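Conserved hypothetical protein (PDB 2FB0) is of unknown function but belongs to the antibiotic biosynthesis monooxygenase family of dimeric alpha-beta barrel proteins and may be an oxidoreductase. Local coordinates at residues V9-N14 / D51-C56; G37-D42 / T58-E63. All coordinates share one frame; numbering follows the deposited sequence.

Contact 1 (V9-N14 / D51-C56)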
loop_
_atom_site.group_PDB
_atom_site.type_symbol
_atom_site.label_atom_id
_atom_site.label_comp_id
_atom_site.label_asym_id
_atom_site.label_seq_id
_atom_site.Cartn_x
_atom_site.Cartn_y
_atom_site.Cartn_z
ATOM N N VAL A 9 -1.210 -3.660 -5.602
ATOM C CA VAL A 9 -0.532 -3.934 -6.868
ATOM C C VAL A 9 0.879 -3.377 -6.770
ATOM O O VAL A 9 1.074 -2.164 -6.738
ATOM C CB VAL A 9 -1.294 -3.323 -8.065
ATOM C CG1 VAL A 9 -0.582 -3.657 -9.389
ATOM C CG2 VAL A 9 -2.755 -3.836 -8.109
ATOM N N PHE A 10 1.850 -4.277 -6.660
ATOM C CA PHE A 10 3.248 -3.897 -6.478
ATOM C C PHE A 10 3.912 -3.782 -7.833
ATOM O O PHE A 10 3.690 -4.614 -8.706
ATOM C CB PHE A 10 3.966 -4.903 -5.583
ATOM C CG PHE A 10 3.312 -5.061 -4.233
ATOM C CD1 PHE A 10 3.596 -4.170 -3.205
ATOM C CD2 PHE A 10 2.393 -6.079 -4.009
ATOM C CE1 PHE A 10 2.978 -4.297 -1.965
ATOM C CE2 PHE A 10 1.764 -6.219 -2.761
ATOM C CZ PHE A 10 2.064 -5.316 -1.738
ATOM N N VAL A 11 4.688 -2.718 -8.005
ATOM C CA VAL A 11 5.335 -2.411 -9.276
ATOM C C VAL A 11 6.836 -2.241 -9.047
ATOM O O VAL A 11 7.263 -1.465 -8.170
ATOM C CB VAL A 11 4.757 -1.135 -9.946
ATOM C CG1 VAL A 11 5.385 -0.903 -11.332
ATOM C CG2 VAL A 11 3.222 -1.200 -10.070
ATOM N N ARG A 12 7.632 -2.987 -9.811
ATOM C CA ARG A 12 9.085 -2.831 -9.802
ATOM C C ARG A 12 9.486 -2.145 -11.112
ATOM O O ARG A 12 9.105 -2.594 -12.196
ATOM C CB ARG A 12 9.782 -4.194 -9.637
ATOM C CG ARG A 12 11.255 -4.119 -9.187
ATOM C CD ARG A 12 12.204 -3.879 -10.361
ATOM N NE ARG A 12 13.516 -3.378 -9.941
ATOM C CZ ARG A 12 14.475 -2.965 -10.771
ATOM N NH1 ARG A 12 14.293 -2.994 -12.092
ATOM N NH2 ARG A 12 15.621 -2.517 -10.273
ATOM N N VAL A 13 10.239 -1.055 -11.000
ATOM C CA VAL A 13 10.601 -0.221 -12.147
ATOM C C VAL A 13 12.033 0.322 -12.008
ATOM O O VAL A 13 12.456 0.697 -10.902
ATOM C CB VAL A 13 9.580 0.953 -12.327
ATOM C CG1 VAL A 13 9.591 1.922 -11.111
ATOM C CG2 VAL A 13 9.808 1.694 -13.641
ATOM N N ASN A 14 12.773 0.357 -13.123
ATOM C CA ASN A 14 14.132 0.914 -13.140
ATOM C C ASN A 14 14.127 2.431 -13.109
ATOM O O ASN A 14 13.074 3.050 -13.248
ATOM C CB ASN A 14 14.958 0.366 -14.332
ATOM C CG ASN A 14 14.471 0.879 -15.691
ATOM O OD1 ASN A 14 13.922 1.976 -15.816
ATOM N ND2 ASN A 14 14.696 0.077 -16.724
ATOM N N ASP A 51 13.090 1.573 -6.503
ATOM C CA ASP A 51 12.568 0.833 -7.656
ATOM C C ASP A 51 11.195 0.212 -7.401
ATOM O O ASP A 51 10.675 -0.495 -8.251
ATOM C CB ASP A 51 13.583 -0.239 -8.121
ATOM C CG ASP A 51 13.869 -1.299 -7.060
ATOM O OD1 ASP A 51 13.672 -1.039 -5.847
ATOM O OD2 ASP A 51 14.307 -2.407 -7.433
ATOM N N VAL A 52 10.611 0.483 -6.231
ATOM C CA VAL A 52 9.324 -0.111 -5.877
ATOM C C VAL A 52 8.263 0.964 -5.644
ATOM O O VAL A 52 8.494 1.933 -4.920
ATOM C CB VAL A 52 9.414 -1.047 -4.633
ATOM C CG1 VAL A 52 8.026 -1.628 -4.296
ATOM C CG2 VAL A 52 10.408 -2.187 -4.856
ATOM N N PHE A 53 7.111 0.810 -6.288
ATOM C CA PHE A 53 5.921 1.561 -5.878
ATOM C C PHE A 53 4.728 0.620 -5.877
ATOM O O PHE A 53 4.865 -0.534 -6.265
ATOM C CB PHE A 53 5.713 2.869 -6.683
ATOM C CG PHE A 53 5.215 2.683 -8.104
ATOM C CD1 PHE A 53 6.118 2.537 -9.165
ATOM C CD2 PHE A 53 3.842 2.712 -8.387
ATOM C CE1 PHE A 53 5.655 2.405 -10.485
ATOM C CE2 PHE A 53 3.367 2.578 -9.691
ATOM C CZ PHE A 53 4.279 2.428 -10.755
HETATM N N MSE A 54 3.584 1.083 -5.377
HETATM C CA MSE A 54 2.415 0.231 -5.299
HETATM C C MSE A 54 1.147 1.006 -5.556
HETATM O O MSE A 54 1.101 2.227 -5.379
HETATM C CB MSE A 54 2.346 -0.534 -3.963
HETATM C CG MSE A 54 2.155 0.329 -2.717
HETATM SE SE MSE A 54 1.635 -0.785 -1.188
HETATM C CE MSE A 54 -0.086 -1.339 -2.006
ATOM N N ILE A 55 0.139 0.290 -6.030
ATOM C CA ILE A 55 -1.180 0.852 -6.235
ATOM C C ILE A 55 -2.088 0.155 -5.234
ATOM O O ILE A 55 -2.129 -1.077 -5.169
ATOM C CB ILE A 55 -1.697 0.648 -7.681
ATOM C CG1 ILE A 55 -0.702 1.223 -8.707
ATOM C CG2 ILE A 55 -3.040 1.352 -7.860
ATOM C CD1 ILE A 55 -1.064 0.903 -10.182
ATOM N N CYS A 56 -2.754 0.954 -4.409
ATOM C CA CYS A 56 -3.712 0.453 -3.438
ATOM C C CYS A 56 -5.111 0.824 -3.913
ATOM O O CYS A 56 -5.369 1.979 -4.244
ATOM C CB CYS A 56 -3.446 1.071 -2.064
ATOM S SG CYS A 56 -4.324 0.211 -0.742
#

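Contact 2 (G37-D42 / T58-E63). With ACT (acetate ion), chain B.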
loop_
_atom_site.group_PDB
_atom_site.type_symbol
_atom_site.label_atom_id
_atom_site.label_comp_id
_atom_site.label_asym_id
_atom_site.label_seq_id
_atom_site.Cartn_x
_atom_site.Cartn_y
_atom_site.Cartn_z
ATOM N N GLY A 37 -18.143 2.602 -8.607
ATOM C CA GLY A 37 -17.802 1.477 -7.734
ATOM C C GLY A 37 -16.377 1.499 -7.190
ATOM O O GLY A 37 -15.998 0.622 -6.431
ATOM N N CYS A 38 -15.593 2.506 -7.573
ATOM C CA CYS A 38 -14.253 2.664 -7.040
ATOM C C CYS A 38 -14.355 3.388 -5.710
ATOM O O CYS A 38 -14.694 4.568 -5.671
ATOM C CB CYS A 38 -13.357 3.459 -7.987
ATOM S SG CYS A 38 -11.646 3.643 -7.385
ATOM N N ILE A 39 -14.058 2.679 -4.630
ATOM C CA ILE A 39 -14.141 3.262 -3.292
ATOM C C ILE A 39 -12.876 4.063 -2.958
ATOM O O ILE A 39 -12.956 5.182 -2.417
ATOM C CB ILE A 39 -14.511 2.174 -2.254
ATOM C CG1 ILE A 39 -15.982 1.793 -2.485
ATOM C CG2 ILE A 39 -14.255 2.660 -0.816
ATOM C CD1 ILE A 39 -16.437 0.604 -1.758
ATOM N N ALA A 40 -11.719 3.520 -3.337
ATOM C CA ALA A 40 -10.437 4.185 -3.113
ATOM C C ALA A 40 -9.416 3.723 -4.149
ATOM O O ALA A 40 -9.491 2.602 -4.659
ATOM C CB ALA A 40 -9.916 3.892 -1.702
ATOM N N TYR A 41 -8.456 4.591 -4.449
ATOM C CA TYR A 41 -7.445 4.272 -5.424
ATOM C C TYR A 41 -6.357 5.311 -5.272
ATOM O O TYR A 41 -6.637 6.501 -5.322
ATOM C CB TYR A 41 -8.057 4.327 -6.834
ATOM C CG TYR A 41 -7.298 3.571 -7.906
ATOM C CD1 TYR A 41 -7.877 2.480 -8.553
ATOM C CD2 TYR A 41 -6.004 3.953 -8.278
ATOM C CE1 TYR A 41 -7.186 1.786 -9.575
ATOM C CE2 TYR A 41 -5.306 3.268 -9.287
ATOM C CZ TYR A 41 -5.900 2.193 -9.923
ATOM O OH TYR A 41 -5.191 1.515 -10.897
ATOM N N ASP A 42 -5.120 4.866 -5.078
ATOM C CA ASP A 42 -3.999 5.800 -5.015
ATOM C C ASP A 42 -2.694 5.107 -5.376
ATOM O O ASP A 42 -2.575 3.892 -5.264
ATOM C CB ASP A 42 -3.895 6.465 -3.621
ATOM C CG ASP A 42 -3.110 7.781 -3.643
ATOM O OD1 ASP A 42 -2.774 8.286 -4.743
ATOM O OD2 ASP A 42 -2.835 8.333 -2.548
ATOM N N THR A 58 -9.549 0.061 -3.529
ATOM C CA THR A 58 -10.697 -0.582 -2.915
ATOM C C THR A 58 -11.875 -0.503 -3.872
ATOM O O THR A 58 -12.222 0.577 -4.362
ATOM C CB THR A 58 -11.068 0.067 -1.575
ATOM O OG1 THR A 58 -9.896 0.146 -0.766
ATOM C CG2 THR A 58 -12.156 -0.744 -0.841
ATOM N N TRP A 59 -12.474 -1.660 -4.126
ATOM C CA TRP A 59 -13.588 -1.792 -5.049
ATOM C C TRP A 59 -14.817 -2.226 -4.284
ATOM O O TRP A 59 -14.723 -3.027 -3.354
ATOM C CB TRP A 59 -13.248 -2.765 -6.193
ATOM C CG TRP A 59 -12.215 -2.133 -7.064
ATOM C CD1 TRP A 59 -10.855 -2.277 -6.972
ATOM C CD2 TRP A 59 -12.449 -1.165 -8.087
ATOM N NE1 TRP A 59 -10.231 -1.465 -7.897
ATOM C CE2 TRP A 59 -11.189 -0.775 -8.592
ATOM C CE3 TRP A 59 -13.609 -0.592 -8.634
ATOM C CZ2 TRP A 59 -11.055 0.150 -9.627
ATOM C CZ3 TRP A 59 -13.473 0.329 -9.660
ATOM C CH2 TRP A 59 -12.205 0.697 -10.139
ATOM N N GLN A 60 -15.966 -1.667 -4.661
ATOM C CA GLN A 60 -17.215 -1.950 -3.952
ATOM C C GLN A 60 -17.555 -3.428 -3.929
ATOM O O GLN A 60 -18.051 -3.945 -2.927
ATOM C CB GLN A 60 -18.386 -1.167 -4.554
ATOM C CG GLN A 60 -19.624 -1.226 -3.650
ATOM C CD GLN A 60 -20.779 -0.403 -4.164
ATOM O OE1 GLN A 60 -20.589 0.690 -4.710
ATOM N NE2 GLN A 60 -21.989 -0.932 -4.006
ATOM N N ASN A 61 -17.295 -4.097 -5.049
ATOM C CA ASN A 61 -17.556 -5.519 -5.196
ATOM C C ASN A 61 -16.848 -6.058 -6.437
ATOM O O ASN A 61 -16.203 -5.300 -7.192
ATOM C CB ASN A 61 -19.073 -5.794 -5.283
ATOM C CG ASN A 61 -19.753 -4.975 -6.361
ATOM O OD1 ASN A 61 -19.411 -5.078 -7.538
ATOM N ND2 ASN A 61 -20.720 -4.146 -5.965
ATOM N N ALA A 62 -16.978 -7.365 -6.635
ATOM C CA ALA A 62 -16.340 -8.067 -7.752
ATOM C C ALA A 62 -16.812 -7.593 -9.117
ATOM O O ALA A 62 -16.030 -7.581 -10.078
ATOM C CB ALA A 62 -16.532 -9.590 -7.612
ATOM N N GLU A 63 -18.080 -7.196 -9.217
ATOM C CA GLU A 63 -18.611 -6.799 -10.514
ATOM C C GLU A 63 -18.197 -5.412 -10.992
ATOM O O GLU A 63 -17.942 -5.229 -12.181
ATOM C CB GLU A 63 -20.119 -7.051 -10.622
ATOM C CG GLU A 63 -20.431 -8.564 -10.821
ATOM C CD GLU A 63 -19.453 -9.290 -11.794
ATOM O OE1 GLU A 63 -19.510 -9.045 -13.036
ATOM O OE2 GLU A 63 -18.629 -10.119 -11.309
HETATM C C ACT B . -6.070 -1.943 -11.457
HETATM O O ACT B . -6.449 -0.802 -11.822
HETATM O OXT ACT B . -6.960 -2.812 -11.252
HETATM C CH3 ACT B . -4.628 -2.274 -11.293
#

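Contact 1 (V9-N14 / D51-C56)
One face of the Phe53 ring lies on Val11, whose CB sits 3.7 Å from the centroid of the Phe53 ring in a CH-pi contact only 14° off the normal, while Val13 CG1 comes to the ring's edge. Phe53 CG stands between its own backbone N and carbonyl carbon (chi1 74°), which folds the ring back over the neighbouring strand; helix 18-32 packs against it through Ala21, Ile22 and Ala25. On the opposite face of the sheet the Phe10 ring meets the selenium of selenomethionine Met54 obliquely, with Met54 SE 3.8 Å from Phe10 CE1, a Met-aromatic contact close to Phe44 of the second subunit. The Arg12 guanidinium, in one of two conformers, takes Asp51 OD2 at its edge: Arg12 NE donates over 2.8 Å to the anti side of Asp51 OD2, the two planes nearly perpendicular (88°). Between these two layers runs an antiparallel ladder in which Val9 and Val11 each exchange two backbone bonds, with Ile55 and Phe53; at its end Val13 N still donates to Asp51 O. The chemistry is thus divided: the helix side is apolar, while the other face mixes apolar groups with Arg12.

Contact 2 (G37-D42 / T58-E63)
Thr58 sits opposite a classic beta bulge: Ile39 and Ala40 both face it across the antiparallel hairpin of strands 38-46 and 52-59. Its carbonyl oxygen takes two donors, Ile39 N at 2.8 Å and Ala40 N at a longer 3.2 Å from Thr58 O, while Thr58 N donates back to Ala40 O from well above the carbonyl plane. The hydroxyl of Thr58, beside the backbone N (chi1 -51°), turns to Arg6, and its methyl CG2, anti to that N, packs on Ile39 CG2.

Trp59 lies on the other face of the sheet. Cys38 covers one face of its indole in a sulfur-aromatic contact, with Cys38 CB 3.6 Å from Trp59 CZ3 and Cys38 SG over the six-membered ring, 4.3 Å from the centroid. Glu57 accepts from the indole nitrogen.

Ile39 reaches along the strand edge, Ile39 CD1 coming 3.5 Å from Gln60 CA, and Gln60 N closes the pairing on Gly37 O before Asn61 caps helix 62-68. The edge of the Tyr41 ring meets Trp59 CZ2, obliquely to the indole, and its hydroxyl points at an acetate probably taken from the crystallisation liquor, which His68 also binds; such an ion may mark a pocket between sheet and helices. Tyr41 OH donates to acetate O over 2.8 Å, with that oxygen near the plane of the phenol ring.

Overall arrangement
Contacts 1 and 2 lie about 19 Å apart, centre to centre, on opposite sides of the middle of the chain, yet they share strand 52-59 and one four-stranded antiparallel sheet. Along the chain the segments alternate: 9-14, 37-42, 51-56, 58-63. They join where Ile55 CG2 packs 3.3 Å from Tyr41 CE2 and where Cys56 O and Asp42 N, 3.0 Å apart, probably share a hydrogen bond. One sheet face carries the helices and the other faces the second subunit, whose Arg49 forms a salt bridge with Asp42, as expected of the dimeric alpha-beta barrel fold. The inner strand 52-59 is thus paired with strand 5-12 near its start and with the outer strand 38-46 near its end.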